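Local coordinates for alpha-/beta-galactoside alpha-2,3-sialyltransferase (Photobacterium phosphoreum, PDB 2ZWI), which probably transfers sialic acid from a CMP-activated donor to galactosides in alpha-2,3 linkage, and binds cytidine monophosphate between the two domains of a GT-B fold, at residues Y39-N42 and L46-S49; N82-V87 and F152-E157; N158-S163 and T168-L173. All blocks are in the same frame, centred on the assembly; numbering follows the deposited sequence.

Interaction 1 (Y39-N42 and L46-S49); sequences YPIN and LLES
The carbonyl oxygen of Leu46, a residue whose side chain reaches across to Ile41, is gripped twice by Ser49: by the hydroxyl, Ser49 OG to Leu46 O at 2.6 Å, and by a weak backbone bond from Ser49 N. The hydroxyl lies only 18° from the carbonyl plane and joins the amide on an oxygen within the helical turn. At the other end of the same residue, Leu46 N gives its hydrogen bond to Asp43 OD1, so both peptide groups of this leucine have hydrogen-bond partners.

Across the contact there is no hydrogen bond at all. One methyl, Ile41 CG2, faces both leucines. It lies 3.7 Å from Leu46 CD2, which it meets methyl to methyl, and at the same separation, 3.7 Å, Leu47 CG and Leu47 CD2 lie beside it. The first torsion of Ile41 explains the choice of branch: at -48° it sets CG2 anti to the backbone N and leaves CG1 beside that nitrogen. Leu47 comes in at a slant, and its other methyl, Leu47 CD1, lies 3.5 Å from Ile41 O.

The setting is a beta-alpha-beta crossover: the loop after strand 31-36 turns back on helix 44-50, which leads to the edge strand 52-54. Phe54 of that strand touches both Ile41 and Leu47, while Leu46 also packs on Lys213, Asn216 and Phe217 of helix 208-218. With Ile41, Leu46 and Leu47 all buried, what holds Ile41 to the two leucines is close apolar packing, which sets distance and shape rather than a bonded direction, while the polar groups of Leu46 are satisfied by Ser49 and Asp43.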
loop_
_atom_site.group_PDB
_atom_site.type_symbol
_atom_site.label_atom_id
_atom_site.label_comp_id
_atom_site.label_asym_id
_atom_site.label_seq_id
_atom_site.Cartn_x
_atom_site.Cartn_y
_atom_site.Cartn_z
ATOM N N TYR A 39 9.584 -8.429 4.455
ATOM C CA TYR A 39 9.757 -9.629 3.647
ATOM C C TYR A 39 11.221 -9.985 3.395
ATOM O O TYR A 39 11.693 -9.854 2.269
ATOM C CB TYR A 39 9.000 -9.478 2.313
ATOM C CG TYR A 39 7.526 -9.742 2.444
ATOM C CD1 TYR A 39 7.035 -11.042 2.421
ATOM C CD2 TYR A 39 6.623 -8.697 2.622
ATOM C CE1 TYR A 39 5.691 -11.299 2.558
ATOM C CE2 TYR A 39 5.262 -8.945 2.761
ATOM C CZ TYR A 39 4.811 -10.251 2.732
ATOM O OH TYR A 39 3.476 -10.532 2.867
ATOM N N PRO A 40 11.950 -10.437 4.440
ATOM C CA PRO A 40 13.309 -10.925 4.175
ATOM C C PRO A 40 13.307 -12.211 3.331
ATOM O O PRO A 40 12.591 -13.173 3.650
ATOM C CB PRO A 40 13.891 -11.160 5.580
ATOM C CG PRO A 40 12.707 -11.360 6.465
ATOM C CD PRO A 40 11.605 -10.507 5.875
ATOM N N ILE A 41 14.079 -12.196 2.246
ATOM C CA ILE A 41 14.140 -13.311 1.310
ATOM C C ILE A 41 15.482 -14.019 1.502
ATOM O O ILE A 41 16.544 -13.473 1.157
ATOM C CB ILE A 41 13.991 -12.862 -0.192
ATOM C CG1 ILE A 41 12.800 -11.899 -0.423
ATOM C CG2 ILE A 41 13.919 -14.085 -1.130
ATOM C CD1 ILE A 41 11.417 -12.438 -0.025
ATOM N N ASN A 42 15.421 -15.226 2.062
ATOM C CA ASN A 42 16.599 -16.084 2.251
ATOM C C ASN A 42 16.607 -17.241 1.255
ATOM O O ASN A 42 17.546 -18.045 1.232
ATOM C CB ASN A 42 16.645 -16.649 3.679
ATOM C CG ASN A 42 16.230 -15.635 4.733
ATOM O OD1 ASN A 42 15.136 -15.726 5.297
ATOM N ND2 ASN A 42 17.099 -14.663 5.005
ATOM N N LEU A 46 14.879 -18.910 -5.334
ATOM C CA LEU A 46 13.990 -17.806 -5.685
ATOM C C LEU A 46 14.814 -16.605 -6.156
ATOM O O LEU A 46 14.577 -16.083 -7.237
ATOM C CB LEU A 46 13.091 -17.426 -4.489
ATOM C CG LEU A 46 12.043 -16.315 -4.616
ATOM C CD1 LEU A 46 10.918 -16.704 -5.565
ATOM C CD2 LEU A 46 11.486 -15.999 -3.244
ATOM N N LEU A 47 15.794 -16.191 -5.354
ATOM C CA LEU A 47 16.612 -15.022 -5.683
ATOM C C LEU A 47 17.369 -15.206 -7.004
ATOM O O LEU A 47 17.422 -14.293 -7.823
ATOM C CB LEU A 47 17.554 -14.639 -4.524
ATOM C CG LEU A 47 16.900 -13.991 -3.290
ATOM C CD1 LEU A 47 17.868 -13.890 -2.101
ATOM C CD2 LEU A 47 16.286 -12.605 -3.603
ATOM N N GLU A 48 17.909 -16.400 -7.228
ATOM C CA GLU A 48 18.616 -16.685 -8.480
ATOM C C GLU A 48 17.698 -16.653 -9.711
ATOM O O GLU A 48 18.129 -16.268 -10.800
ATOM C CB GLU A 48 19.390 -18.008 -8.389
ATOM C CG GLU A 48 20.749 -17.872 -7.694
ATOM C CD GLU A 48 21.360 -19.214 -7.269
ATOM O OE1 GLU A 48 22.233 -19.192 -6.364
ATOM O OE2 GLU A 48 20.958 -20.278 -7.817
ATOM N N SER A 49 16.438 -17.044 -9.530
ATOM C CA SER A 49 15.454 -17.009 -10.613
ATOM C C SER A 49 15.078 -15.577 -11.040
ATOM O O SER A 49 14.603 -15.372 -12.156
ATOM C CB SER A 49 14.198 -17.822 -10.262
ATOM O OG SER A 49 13.412 -17.166 -9.275
#

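Interaction 2 (N82-V87 and F152-E157); sequences NTLWAV and FDNSIE
The turn that carries strand 74-82 into helix 86-98 meets the chain just ahead of helix 156-159 through Leu84 and Asn154. Asn154 ND2 donates to Leu84 O over 3.0 Å in a fairly straight bond, 163° at the hydrogen. The acceptor lies in the amide plane of Asn154, whereas the donor stands 31° out of the plane of the Leu84 carbonyl. What aims the amide is its first torsion, 67°, with CG between the backbone N and the carbonyl carbon. Its other end is occupied as well, since Asn154 OD1 accepts from Arg119 NH1, and the flat group is thereby fixed at both corners. Leu84 CD1 lies 3.7 Å from Asn154 ND2.

Thr83 to Ala86 form a type I beta turn, and an Asx motif braces it: Asn82 OD1 accepts from Trp85 N at 3.1 Å, the donor sitting above the carbonyl plane, while Asn82 ND2 bonds to Asp10 and Asp112. Asn154 is itself the centre of an inverse gamma turn, followed by Ser155 as N-cap of helix 156-159.

Beyond the amide the contact becomes apolar. The Phe152 ring settles obliquely against Ala86 and Val87, with Phe152 CE2 3.9 Å from Ala86 CB and Phe152 CD2 4.0 Å from Val87 CB.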
loop_
_atom_site.group_PDB
_atom_site.type_symbol
_atom_site.label_atom_id
_atom_site.label_comp_id
_atom_site.label_asym_id
_atom_site.label_seq_id
_atom_site.Cartn_x
_atom_site.Cartn_y
_atom_site.Cartn_z
ATOM N N ASN A 82 8.734 3.388 -1.667
ATOM C CA ASN A 82 7.504 3.648 -0.940
ATOM C C ASN A 82 7.338 5.170 -0.899
ATOM O O ASN A 82 8.217 5.869 -0.406
ATOM C CB ASN A 82 7.670 3.041 0.467
ATOM C CG ASN A 82 6.528 3.363 1.406
ATOM O OD1 ASN A 82 6.102 4.506 1.515
ATOM N ND2 ASN A 82 6.042 2.343 2.116
ATOM N N THR A 83 6.231 5.680 -1.437
ATOM C CA THR A 83 6.000 7.125 -1.554
ATOM C C THR A 83 6.112 7.868 -0.203
ATOM O O THR A 83 6.859 8.828 -0.100
ATOM C CB THR A 83 4.654 7.423 -2.252
ATOM O OG1 THR A 83 4.568 6.641 -3.454
ATOM C CG2 THR A 83 4.549 8.893 -2.614
ATOM N N LEU A 84 5.400 7.410 0.828
ATOM C CA LEU A 84 5.499 8.036 2.146
ATOM C C LEU A 84 6.963 8.082 2.621
ATOM O O LEU A 84 7.413 9.067 3.187
ATOM C CB LEU A 84 4.644 7.279 3.172
ATOM C CG LEU A 84 4.502 7.892 4.574
ATOM C CD1 LEU A 84 3.808 9.258 4.501
ATOM C CD2 LEU A 84 3.739 6.934 5.467
ATOM N N TRP A 85 7.686 6.997 2.366
ATOM C CA TRP A 85 9.074 6.847 2.768
ATOM C C TRP A 85 10.035 7.168 1.625
ATOM O O TRP A 85 11.074 6.529 1.465
ATOM C CB TRP A 85 9.289 5.428 3.302
ATOM C CG TRP A 85 8.534 5.197 4.572
ATOM C CD1 TRP A 85 7.441 4.395 4.753
ATOM C CD2 TRP A 85 8.790 5.819 5.836
ATOM N NE1 TRP A 85 7.017 4.461 6.059
ATOM C CE2 TRP A 85 7.829 5.329 6.744
ATOM C CE3 TRP A 85 9.751 6.735 6.290
ATOM C CZ2 TRP A 85 7.798 5.724 8.082
ATOM C CZ3 TRP A 85 9.726 7.126 7.622
ATOM C CH2 TRP A 85 8.755 6.621 8.504
ATOM N N ALA A 86 9.686 8.182 0.838
ATOM C CA ALA A 86 10.552 8.640 -0.252
ATOM C C ALA A 86 11.964 8.966 0.254
ATOM O O ALA A 86 12.915 8.948 -0.521
ATOM C CB ALA A 86 9.942 9.862 -0.944
ATOM N N VAL A 87 12.094 9.255 1.550
ATOM C CA VAL A 87 13.418 9.505 2.160
ATOM C C VAL A 87 14.427 8.381 1.859
ATOM O O VAL A 87 15.612 8.647 1.650
ATOM C CB VAL A 87 13.333 9.758 3.709
ATOM C CG1 VAL A 87 12.925 8.497 4.458
ATOM C CG2 VAL A 87 14.663 10.314 4.253
ATOM N N PHE A 152 14.918 15.612 4.670
ATOM C CA PHE A 152 13.777 15.433 3.778
ATOM C C PHE A 152 12.455 15.410 4.542
ATOM O O PHE A 152 12.215 14.524 5.369
ATOM C CB PHE A 152 13.934 14.184 2.896
ATOM C CG PHE A 152 12.801 13.996 1.914
ATOM C CD1 PHE A 152 12.765 14.727 0.725
ATOM C CD2 PHE A 152 11.756 13.114 2.194
ATOM C CE1 PHE A 152 11.715 14.568 -0.184
ATOM C CE2 PHE A 152 10.706 12.954 1.302
ATOM C CZ PHE A 152 10.684 13.687 0.111
ATOM N N ASP A 153 11.607 16.391 4.253
ATOM C CA ASP A 153 10.257 16.453 4.809
ATOM C C ASP A 153 9.289 15.732 3.872
ATOM O O ASP A 153 9.141 16.125 2.719
ATOM C CB ASP A 153 9.823 17.910 4.991
ATOM C CG ASP A 153 8.474 18.033 5.684
ATOM O OD1 ASP A 153 7.769 19.041 5.443
ATOM O OD2 ASP A 153 8.119 17.117 6.467
ATOM N N ASN A 154 8.644 14.675 4.361
ATOM C CA ASN A 154 7.755 13.883 3.512
ATOM C C ASN A 154 6.340 14.478 3.354
ATOM O O ASN A 154 5.324 13.792 3.482
ATOM C CB ASN A 154 7.765 12.400 3.899
ATOM C CG ASN A 154 7.168 12.130 5.262
ATOM O OD1 ASN A 154 6.875 13.042 6.035
ATOM N ND2 ASN A 154 6.956 10.862 5.551
ATOM N N SER A 155 6.296 15.774 3.080
ATOM C CA SER A 155 5.049 16.468 2.803
ATOM C C SER A 155 4.537 16.036 1.423
ATOM O O SER A 155 5.295 15.488 0.620
ATOM C CB SER A 155 5.300 17.975 2.824
ATOM O OG SER A 155 6.253 18.304 1.828
ATOM N N ILE A 156 3.256 16.280 1.157
ATOM C CA ILE A 156 2.639 15.917 -0.126
ATOM C C ILE A 156 3.386 16.467 -1.338
ATOM O O ILE A 156 3.695 15.721 -2.281
ATOM C CB ILE A 156 1.142 16.336 -0.176
ATOM C CG1 ILE A 156 0.273 15.245 0.438
ATOM C CG2 ILE A 156 0.684 16.644 -1.627
ATOM C CD1 ILE A 156 0.609 13.798 -0.017
ATOM N N GLU A 157 3.693 17.762 -1.301
ATOM C CA GLU A 157 4.367 18.422 -2.418
ATOM C C GLU A 157 5.755 17.825 -2.725
ATOM O O GLU A 157 6.196 17.824 -3.881
ATOM C CB GLU A 157 4.424 19.944 -2.201
ATOM C CG GLU A 157 5.273 20.432 -1.001
ATOM C CD GLU A 157 4.505 20.535 0.311
ATOM O OE1 GLU A 157 3.426 19.910 0.472
ATOM O OE2 GLU A 157 4.996 21.245 1.205
#

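Interaction 3 (N158-S163 and T168-L173); sequences NIYGFS and TTYHML
Tyr170, on strand 168-172 of the parallel sheet, reaches with its hydroxyl to Ile159 and Phe162, where the chain leaves helix 156-159 on its way into that same strand, the last leg of the crossover from strand 104-110.

The polar bonds converge on its phenol oxygen. Tyr170 OH donates to Ile159 O at 2.7 Å and accepts from Phe162 N at 3.1 Å, the latter bond making 161° at the hydrogen. The hydroxyl thus bridges the backbone at the end of the helix. Both partners lie near the plane of the Tyr170 ring, at its edge, and probably help hold the ring's rotation.

Among the aromatic contacts, Tyr160 CD1 sits over one face of Tyr170, displaced toward the rim. The two planes are inclined at 56°, an oblique pairing. Met172 adds a Met-aromatic contact, coming in obliquely with its SD 5.4 Å from the Tyr160 ring centroid; a bend at chi3 (72°) lays its methyl CE 3.8 Å from Tyr160 OH. The Tyr160 hydroxyl bonds to Asp111 OD1.

Van der Waals touching closes the far end, where Thr168 CB lies 3.8 Å from Ser163 CB while Thr168 OG1 is hydrogen-bonded to Tyr166 O.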
loop_
_atom_site.group_PDB
_atom_site.type_symbol
_atom_site.label_atom_id
_atom_site.label_comp_id
_atom_site.label_asym_id
_atom_site.label_seq_id
_atom_site.Cartn_x
_atom_site.Cartn_y
_atom_site.Cartn_z
ATOM N N ASN A 158 6.425 17.310 -1.695
ATOM C CA ASN A 158 7.758 16.710 -1.835
ATOM C C ASN A 158 7.720 15.282 -2.332
ATOM O O ASN A 158 8.364 14.953 -3.331
ATOM C CB ASN A 158 8.529 16.775 -0.505
ATOM C CG ASN A 158 9.019 18.180 -0.184
ATOM O OD1 ASN A 158 8.917 19.082 -1.006
ATOM N ND2 ASN A 158 9.564 18.361 1.014
ATOM N N ILE A 159 6.960 14.437 -1.638
ATOM C CA ILE A 159 6.875 13.016 -2.002
ATOM C C ILE A 159 6.258 12.810 -3.389
ATOM O O ILE A 159 6.677 11.914 -4.107
ATOM C CB ILE A 159 6.205 12.150 -0.900
ATOM C CG1 ILE A 159 4.704 12.455 -0.765
ATOM C CG2 ILE A 159 6.926 12.352 0.433
ATOM C CD1 ILE A 159 3.990 11.611 0.288
ATOM N N TYR A 160 5.307 13.666 -3.777
ATOM C CA TYR A 160 4.770 13.619 -5.141
ATOM C C TYR A 160 5.468 14.571 -6.132
ATOM O O TYR A 160 4.940 14.846 -7.224
ATOM C CB TYR A 160 3.241 13.817 -5.149
ATOM C CG TYR A 160 2.457 12.629 -4.617
ATOM C CD1 TYR A 160 2.394 11.433 -5.336
ATOM C CD2 TYR A 160 1.769 12.704 -3.405
ATOM C CE1 TYR A 160 1.675 10.328 -4.854
ATOM C CE2 TYR A 160 1.032 11.616 -2.922
ATOM C CZ TYR A 160 0.992 10.427 -3.655
ATOM O OH TYR A 160 0.279 9.343 -3.184
ATOM N N GLY A 161 6.662 15.053 -5.775
ATOM C CA GLY A 161 7.311 16.101 -6.561
ATOM C C GLY A 161 8.575 15.709 -7.309
ATOM O O GLY A 161 9.259 16.583 -7.855
ATOM N N PHE A 162 8.877 14.411 -7.355
ATOM C CA PHE A 162 10.142 13.921 -7.934
ATOM C C PHE A 162 10.190 13.935 -9.463
ATOM O O PHE A 162 11.286 13.966 -10.039
ATOM C CB PHE A 162 10.461 12.498 -7.445
ATOM C CG PHE A 162 11.019 12.431 -6.049
ATOM C CD1 PHE A 162 12.367 12.155 -5.840
ATOM C CD2 PHE A 162 10.187 12.617 -4.937
ATOM C CE1 PHE A 162 12.896 12.083 -4.548
ATOM C CE2 PHE A 162 10.698 12.543 -3.639
ATOM C CZ PHE A 162 12.053 12.276 -3.439
ATOM N N SER A 163 9.029 13.889 -10.131
ATOM C CA SER A 163 9.020 13.928 -11.611
ATOM C C SER A 163 9.579 15.253 -12.179
ATOM O O SER A 163 9.896 15.346 -13.374
ATOM C CB SER A 163 7.636 13.605 -12.181
ATOM O OG SER A 163 6.759 14.723 -12.099
ATOM N N THR A 168 9.891 9.681 -13.478
ATOM C CA THR A 168 9.219 9.145 -12.289
ATOM C C THR A 168 7.818 8.656 -12.642
ATOM O O THR A 168 7.066 9.337 -13.356
ATOM C CB THR A 168 9.079 10.217 -11.181
ATOM O OG1 THR A 168 10.366 10.702 -10.812
ATOM C CG2 THR A 168 8.417 9.663 -9.950
ATOM N N THR A 169 7.478 7.482 -12.138
ATOM C CA THR A 169 6.087 7.017 -12.148
ATOM C C THR A 169 5.566 6.851 -10.714
ATOM O O THR A 169 6.255 6.302 -9.855
ATOM C CB THR A 169 5.916 5.724 -12.964
ATOM O OG1 THR A 169 6.229 5.988 -14.344
ATOM C CG2 THR A 169 4.484 5.195 -12.880
ATOM N N TYR A 170 4.364 7.376 -10.464
ATOM C CA TYR A 170 3.674 7.187 -9.178
ATOM C C TYR A 170 2.591 6.143 -9.352
ATOM O O TYR A 170 1.582 6.371 -10.037
ATOM C CB TYR A 170 3.075 8.495 -8.665
ATOM C CG TYR A 170 4.135 9.442 -8.166
ATOM C CD1 TYR A 170 4.714 9.249 -6.908
ATOM C CD2 TYR A 170 4.585 10.492 -8.949
ATOM C CE1 TYR A 170 5.696 10.071 -6.447
ATOM C CE2 TYR A 170 5.588 11.355 -8.483
ATOM C CZ TYR A 170 6.137 11.123 -7.228
ATOM O OH TYR A 170 7.116 11.933 -6.721
ATOM N N HIS A 171 2.817 4.985 -8.751
ATOM C CA HIS A 171 1.820 3.930 -8.757
ATOM C C HIS A 171 0.888 4.184 -7.575
ATOM O O HIS A 171 1.310 4.111 -6.415
ATOM C CB HIS A 171 2.504 2.586 -8.649
ATOM C CG HIS A 171 3.531 2.345 -9.714
ATOM N ND1 HIS A 171 3.331 1.461 -10.750
ATOM C CD2 HIS A 171 4.766 2.866 -9.901
ATOM C CE1 HIS A 171 4.397 1.437 -11.528
ATOM N NE2 HIS A 171 5.287 2.280 -11.033
ATOM N N MET A 172 -0.365 4.521 -7.863
ATOM C CA MET A 172 -1.265 4.981 -6.808
ATOM C C MET A 172 -2.409 4.025 -6.501
ATOM O O MET A 172 -3.034 3.458 -7.399
ATOM C CB MET A 172 -1.844 6.355 -7.158
ATOM C CG MET A 172 -0.804 7.474 -7.340
ATOM S SD MET A 172 -1.618 9.064 -7.623
ATOM C CE MET A 172 -2.262 9.383 -5.969
ATOM N N LEU A 173 -2.703 3.889 -5.216
ATOM C CA LEU A 173 -3.868 3.148 -4.762
ATOM C C LEU A 173 -5.117 3.589 -5.488
ATOM O O LEU A 173 -5.898 2.761 -5.944
ATOM C CB LEU A 173 -4.056 3.363 -3.264
ATOM C CG LEU A 173 -3.885 2.222 -2.268
ATOM C CD1 LEU A 173 -3.340 0.920 -2.856
ATOM C CD2 LEU A 173 -3.112 2.693 -1.045
#

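How the interactions relate
Interactions 2 and 3 are neighbours, centres about 9 Å apart, and share helix 156-159: Asp153 O and Asn158 ND2, 2.8 Å apart, probably form a hydrogen bond between them, and Ile159 packs on Thr83 and Asn154. Asp111 bonds to Tyr160 and to Leu173 N of interaction 3 and touches Thr83 of interaction 2, while Asp112 bonds to Asn82. Interaction 1 stands apart, its centre about 27 Å from either, in an earlier crossover of the same domain. The Leu84 side chain is about 10 Å from bound cytidine monophosphate and that of Tyr160 about 14 Å; the touching residues of interaction 1 lie away from the sites, although Tyr39 packs on the pocket residues Thr13 and Pro304.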